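Long-range contacts in precorrin-8x Methyl Mutase (Thermus thermophilus, PDB 1V9C), which probably catalyses the methyl-migrating isomerisation of precorrin-8X in adenosylcobalamin biosynthesis, acting as a methylmutase: residues R68-A73 with G124-A129; E94-P99 with T111-A116. One frame throughout, in Å; residues are numbered along the deposited sequence.

Interaction 1. Residues R68-A73 with G124-A129; sequences RILVDA and GLLDGA
The guanidinium of R68 lies across L125 so that CD2 of the leucine sits 3.6 Å above its plane, over the centre of one face. The closest pair is R68 CZ to L125 CD2 at 3.7 Å, and the two side chains cross at about a right angle. The chain of R68, extended from CG to NE (chi3 -173°), gives the reach, and chi4, 69°, turns the flat group so that its face meets the leucine methyl. Past the NH1/NH2 end of the group a water donates to G124 O at 3.3 Å and accepts a weak bond from R68 NH2 at 3.4 Å; no direct hydrogen bond joins the segments. R68 NE also makes a long, weak ion pair with E91 OE2. Replacing R68 with alanine is likely to strip L125 CD2 of its flat cover, end the water link to G124 O and leave E91 without this charge.

Deeper in, L70 reaches the same loop through CD1, which lies 3.8 Å from A129 CB, 3.8 Å from L126 CD2 and 3.4 Å from L125 O. One methyl thus touches two side chains, L126 and A129, and the carbonyl oxygen of L125. The bend itself combines a Schellman motif at G124, closing helix 112-122, with a type II turn from L126 to A129 in which G128 has positive phi. Backbone bonds from R68 and L70 to I130, and from L70 to G132, set strands 69-71 and 130-133 side by side in parallel, with a helix-to-strand loop packed at the start of the pair, as in a doubly wound alpha/beta fold.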
loop_
_atom_site.group_PDB
_atom_site.type_symbol
_atom_site.label_atom_id
_atom_site.label_comp_id
_atom_site.label_asym_id
_atom_site.label_seq_id
_atom_site.Cartn_x
_atom_site.Cartn_y
_atom_site.Cartn_z
ATOM N N ARG B 68 7.739 -19.230 -5.469
ATOM C CA ARG B 68 6.903 -18.208 -6.084
ATOM C C ARG B 68 6.230 -17.402 -4.973
ATOM O O ARG B 68 6.150 -17.851 -3.838
ATOM C CB ARG B 68 5.801 -18.834 -6.938
ATOM C CG ARG B 68 6.243 -19.547 -8.191
ATOM C CD ARG B 68 5.034 -19.706 -9.106
ATOM N NE ARG B 68 5.304 -20.520 -10.286
ATOM C CZ ARG B 68 5.531 -21.828 -10.259
ATOM N NH1 ARG B 68 5.521 -22.489 -9.107
ATOM N NH2 ARG B 68 5.762 -22.475 -11.388
ATOM N N ILE B 69 5.742 -16.216 -5.314
ATOM C CA ILE B 69 5.054 -15.367 -4.354
ATOM C C ILE B 69 3.682 -15.124 -4.960
ATOM O O ILE B 69 3.559 -14.533 -6.031
ATOM C CB ILE B 69 5.845 -14.039 -4.144
ATOM C CG1 ILE B 69 7.196 -14.358 -3.489
ATOM C CG2 ILE B 69 5.049 -13.051 -3.296
ATOM C CD1 ILE B 69 8.218 -13.248 -3.608
ATOM N N LEU B 70 2.652 -15.620 -4.291
ATOM C CA LEU B 70 1.287 -15.465 -4.773
ATOM C C LEU B 70 0.647 -14.386 -3.919
ATOM O O LEU B 70 0.677 -14.457 -2.697
ATOM C CB LEU B 70 0.521 -16.784 -4.622
ATOM C CG LEU B 70 1.310 -18.036 -5.011
ATOM C CD1 LEU B 70 0.475 -19.283 -4.762
ATOM C CD2 LEU B 70 1.706 -17.944 -6.455
ATOM N N VAL B 71 0.062 -13.389 -4.563
ATOM C CA VAL B 71 -0.526 -12.301 -3.818
ATOM C C VAL B 71 -1.964 -12.029 -4.218
ATOM O O VAL B 71 -2.403 -12.433 -5.302
ATOM C CB VAL B 71 0.361 -11.026 -3.965
ATOM C CG1 VAL B 71 1.744 -11.326 -3.445
ATOM C CG2 VAL B 71 0.464 -10.598 -5.428
ATOM N N ASP B 72 -2.684 -11.341 -3.333
ATOM C CA ASP B 72 -4.097 -11.024 -3.543
ATOM C C ASP B 72 -4.397 -9.599 -4.005
ATOM O O ASP B 72 -5.544 -9.143 -3.911
ATOM C CB ASP B 72 -4.864 -11.289 -2.251
ATOM C CG ASP B 72 -4.665 -10.193 -1.224
ATOM O OD1 ASP B 72 -3.674 -9.441 -1.342
ATOM O OD2 ASP B 72 -5.497 -10.088 -0.297
ATOM N N ALA B 73 -3.384 -8.886 -4.484
ATOM C CA ALA B 73 -3.589 -7.523 -4.962
ATOM C C ALA B 73 -2.421 -7.045 -5.795
ATOM O O ALA B 73 -1.258 -7.329 -5.484
ATOM C CB ALA B 73 -3.818 -6.559 -3.788
ATOM N N GLY B 124 -1.092 -26.206 -9.396
ATOM C CA GLY B 124 0.047 -26.581 -8.587
ATOM C C GLY B 124 0.938 -25.381 -8.333
ATOM O O GLY B 124 2.073 -25.331 -8.807
ATOM N N LEU B 125 0.418 -24.407 -7.590
ATOM C CA LEU B 125 1.169 -23.197 -7.273
ATOM C C LEU B 125 1.246 -22.959 -5.780
ATOM O O LEU B 125 2.118 -22.229 -5.315
ATOM C CB LEU B 125 0.526 -21.972 -7.928
ATOM C CG LEU B 125 0.464 -21.927 -9.455
ATOM C CD1 LEU B 125 -0.149 -20.606 -9.899
ATOM C CD2 LEU B 125 1.847 -22.092 -10.036
ATOM N N LEU B 126 0.344 -23.579 -5.028
ATOM C CA LEU B 126 0.309 -23.394 -3.586
ATOM C C LEU B 126 1.403 -24.097 -2.822
ATOM O O LEU B 126 1.849 -23.614 -1.780
ATOM C CB LEU B 126 -1.036 -23.841 -3.021
ATOM C CG LEU B 126 -2.246 -22.993 -3.382
ATOM C CD1 LEU B 126 -3.466 -23.578 -2.707
ATOM C CD2 LEU B 126 -2.022 -21.564 -2.944
ATOM N N ASP B 127 1.832 -25.247 -3.319
ATOM C CA ASP B 127 2.862 -25.993 -2.625
ATOM C C ASP B 127 4.240 -25.394 -2.844
ATOM O O ASP B 127 4.708 -25.261 -3.979
ATOM C CB ASP B 127 2.813 -27.462 -3.048
ATOM C CG ASP B 127 1.517 -28.147 -2.618
ATOM O OD1 ASP B 127 1.222 -28.171 -1.401
ATOM O OD2 ASP B 127 0.790 -28.652 -3.497
ATOM N N GLY B 128 4.871 -25.023 -1.732
ATOM C CA GLY B 128 6.193 -24.421 -1.762
ATOM C C GLY B 128 6.134 -22.909 -1.907
ATOM O O GLY B 128 7.158 -22.232 -1.870
ATOM N N ALA B 129 4.929 -22.373 -2.050
ATOM C CA ALA B 129 4.767 -20.940 -2.244
ATOM C C ALA B 129 4.597 -20.085 -0.999
ATOM O O ALA B 129 4.189 -20.562 0.063
ATOM C CB ALA B 129 3.613 -20.685 -3.186
HETATM O O HOH W 1 4.949 -25.576 -10.345
#

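Interaction 2. Residues E94-P99 with T111-A116; sequences ELLAHP and TRAEAA
Two torsion choices bring L96 and R112 together. L96 holds CG opposite its carbonyl carbon (chi1 -71°) and sends CD2 to the first turn of helix 112-122, while R112 has CG turned away from its own backbone N (chi1 -156°) and a bend at chi3 (-55°) that folds the arginine chain beside the loop. CD2 of L96 comes 3.3 Å from R112 O and 3.6 Å from A113 CA, so the leucine rests on helix backbone as much as on side chain; A116 CB, 3.9 Å away, is its next apolar neighbour. In return L96 O faces the R112 chain. The 2.9 Å between L96 O and R112 CD is too short to be trusted in detail, but the carbonyl oxygen does lie at the edge of the guanidinium, in its plane, 3.7 Å from R112 NH1. No hydrogen bond is formed across the segments.

This is the bend that turns strand 92-94 of the doubly wound sheet into helix 99-107: a type I turn from L95 to H98, closed by H98 N to L95 O at 2.8 Å, with H98 as N-cap of that helix and its ND1 weakly bonded to E100 N. On the inner side L95 CB packs against A116 CB at 3.8 Å, methylene on methyl, and L95 CD1 lies 4.0 Å from A116 O. Both residues also touch F139 of helix 137-147, which continues the apolar layer. At the outer end, the R112 chain leans on V102 and A105 of helix 99-107.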
loop_
_atom_site.group_PDB
_atom_site.type_symbol
_atom_site.label_atom_id
_atom_site.label_comp_id
_atom_site.label_asym_id
_atom_site.label_seq_id
_atom_site.Cartn_x
_atom_site.Cartn_y
_atom_site.Cartn_z
ATOM N N GLU B 94 -0.102 -12.572 -9.287
ATOM C CA GLU B 94 -1.266 -11.868 -8.776
ATOM C C GLU B 94 -2.494 -12.689 -9.178
ATOM O O GLU B 94 -2.899 -12.702 -10.343
ATOM C CB GLU B 94 -1.316 -10.453 -9.372
ATOM C CG GLU B 94 -2.703 -9.803 -9.421
ATOM C CD GLU B 94 -3.386 -9.717 -8.071
ATOM O OE1 GLU B 94 -4.526 -9.201 -8.012
ATOM O OE2 GLU B 94 -2.788 -10.163 -7.070
ATOM N N LEU B 95 -3.080 -13.368 -8.202
ATOM C CA LEU B 95 -4.229 -14.230 -8.446
ATOM C C LEU B 95 -5.593 -13.575 -8.685
ATOM O O LEU B 95 -6.221 -13.823 -9.715
ATOM C CB LEU B 95 -4.337 -15.259 -7.315
ATOM C CG LEU B 95 -3.145 -16.212 -7.150
ATOM C CD1 LEU B 95 -3.351 -17.122 -5.946
ATOM C CD2 LEU B 95 -2.979 -17.043 -8.410
ATOM N N LEU B 96 -6.055 -12.746 -7.752
ATOM C CA LEU B 96 -7.364 -12.097 -7.879
ATOM C C LEU B 96 -7.625 -11.321 -9.164
ATOM O O LEU B 96 -8.766 -11.235 -9.618
ATOM C CB LEU B 96 -7.629 -11.185 -6.679
ATOM C CG LEU B 96 -7.892 -11.914 -5.363
ATOM C CD1 LEU B 96 -8.272 -10.896 -4.304
ATOM C CD2 LEU B 96 -9.015 -12.928 -5.533
ATOM N N ALA B 97 -6.583 -10.749 -9.753
ATOM C CA ALA B 97 -6.755 -10.000 -10.990
ATOM C C ALA B 97 -6.297 -10.836 -12.179
ATOM O O ALA B 97 -6.284 -10.357 -13.307
ATOM C CB ALA B 97 -5.966 -8.699 -10.932
ATOM N N HIS B 98 -5.924 -12.086 -11.913
ATOM C CA HIS B 98 -5.457 -12.999 -12.954
ATOM C C HIS B 98 -6.558 -13.251 -13.993
ATOM O O HIS B 98 -7.733 -13.398 -13.645
ATOM C CB HIS B 98 -5.022 -14.320 -12.318
ATOM C CG HIS B 98 -4.125 -15.146 -13.185
ATOM N ND1 HIS B 98 -4.499 -15.594 -14.432
ATOM C CD2 HIS B 98 -2.870 -15.613 -12.977
ATOM C CE1 HIS B 98 -3.515 -16.302 -14.957
ATOM N NE2 HIS B 98 -2.515 -16.330 -14.094
ATOM N N PRO B 99 -6.186 -13.298 -15.286
ATOM C CA PRO B 99 -7.118 -13.526 -16.396
ATOM C C PRO B 99 -8.001 -14.764 -16.243
ATOM O O PRO B 99 -9.228 -14.656 -16.192
ATOM C CB PRO B 99 -6.191 -13.631 -17.604
ATOM C CG PRO B 99 -5.077 -12.719 -17.241
ATOM C CD PRO B 99 -4.822 -13.087 -15.798
ATOM N N THR B 111 -17.494 -15.974 -6.317
ATOM C CA THR B 111 -16.321 -15.515 -5.588
ATOM C C THR B 111 -15.078 -15.600 -6.460
ATOM O O THR B 111 -14.697 -16.681 -6.912
ATOM C CB THR B 111 -16.073 -16.363 -4.332
ATOM O OG1 THR B 111 -17.229 -16.322 -3.488
ATOM C CG2 THR B 111 -14.873 -15.831 -3.563
ATOM N N ARG B 112 -14.451 -14.453 -6.691
ATOM C CA ARG B 112 -13.240 -14.394 -7.495
ATOM C C ARG B 112 -12.076 -14.866 -6.620
ATOM O O ARG B 112 -10.973 -15.122 -7.104
ATOM C CB ARG B 112 -12.992 -12.957 -7.963
ATOM C CG ARG B 112 -12.142 -12.863 -9.209
ATOM C CD ARG B 112 -11.694 -11.441 -9.494
ATOM N NE ARG B 112 -12.803 -10.500 -9.589
ATOM C CZ ARG B 112 -12.671 -9.238 -9.986
ATOM N NH1 ARG B 112 -11.477 -8.769 -10.330
ATOM N NH2 ARG B 112 -13.729 -8.440 -10.039
ATOM N N ALA B 113 -12.342 -14.977 -5.322
ATOM C CA ALA B 113 -11.339 -15.412 -4.360
ATOM C C ALA B 113 -11.262 -16.927 -4.367
ATOM O O ALA B 113 -10.225 -17.511 -4.050
ATOM C CB ALA B 113 -11.697 -14.910 -2.962
ATOM N N GLU B 114 -12.376 -17.557 -4.722
ATOM C CA GLU B 114 -12.444 -19.009 -4.788
ATOM C C GLU B 114 -11.748 -19.461 -6.061
ATOM O O GLU B 114 -10.943 -20.390 -6.049
ATOM C CB GLU B 114 -13.904 -19.471 -4.788
ATOM C CG GLU B 114 -14.601 -19.321 -3.442
ATOM C CD GLU B 114 -14.039 -20.258 -2.381
ATOM O OE1 GLU B 114 -14.501 -20.192 -1.221
ATOM O OE2 GLU B 114 -13.140 -21.064 -2.705
ATOM N N ALA B 115 -12.065 -18.788 -7.159
ATOM C CA ALA B 115 -11.463 -19.102 -8.439
ATOM C C ALA B 115 -9.955 -19.012 -8.293
ATOM O O ALA B 115 -9.225 -19.871 -8.790
ATOM C CB ALA B 115 -11.950 -18.122 -9.501
ATOM N N ALA B 116 -9.496 -17.972 -7.597
ATOM C CA ALA B 116 -8.068 -17.744 -7.386
ATOM C C ALA B 116 -7.363 -18.939 -6.749
ATOM O O ALA B 116 -6.382 -19.442 -7.290
ATOM C CB ALA B 116 -7.860 -16.498 -6.535
#

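In the fold
Helix 112-122 ties the two contacts together: interaction 2 uses its first turn, interaction 1 the loop that follows its end. Their centres are about 12 Å apart, and V71 O to L95 N, 3.1 Å and probably a hydrogen bond, passes from one to the other. Interaction 1, centred about 10 Å from the chain centre, mixes a buried leucine methyl with a partly exposed arginine whose guanidinium face lies against a leucine methyl, and a bridging water. Interaction 2 lies farther out, about 17 Å, yet three of its five touching residues are buried, and its contacts are mostly leucine side chains against helix alanines. Interaction 1 includes strand 69-71 itself; interaction 2 lies just past strand 92-94.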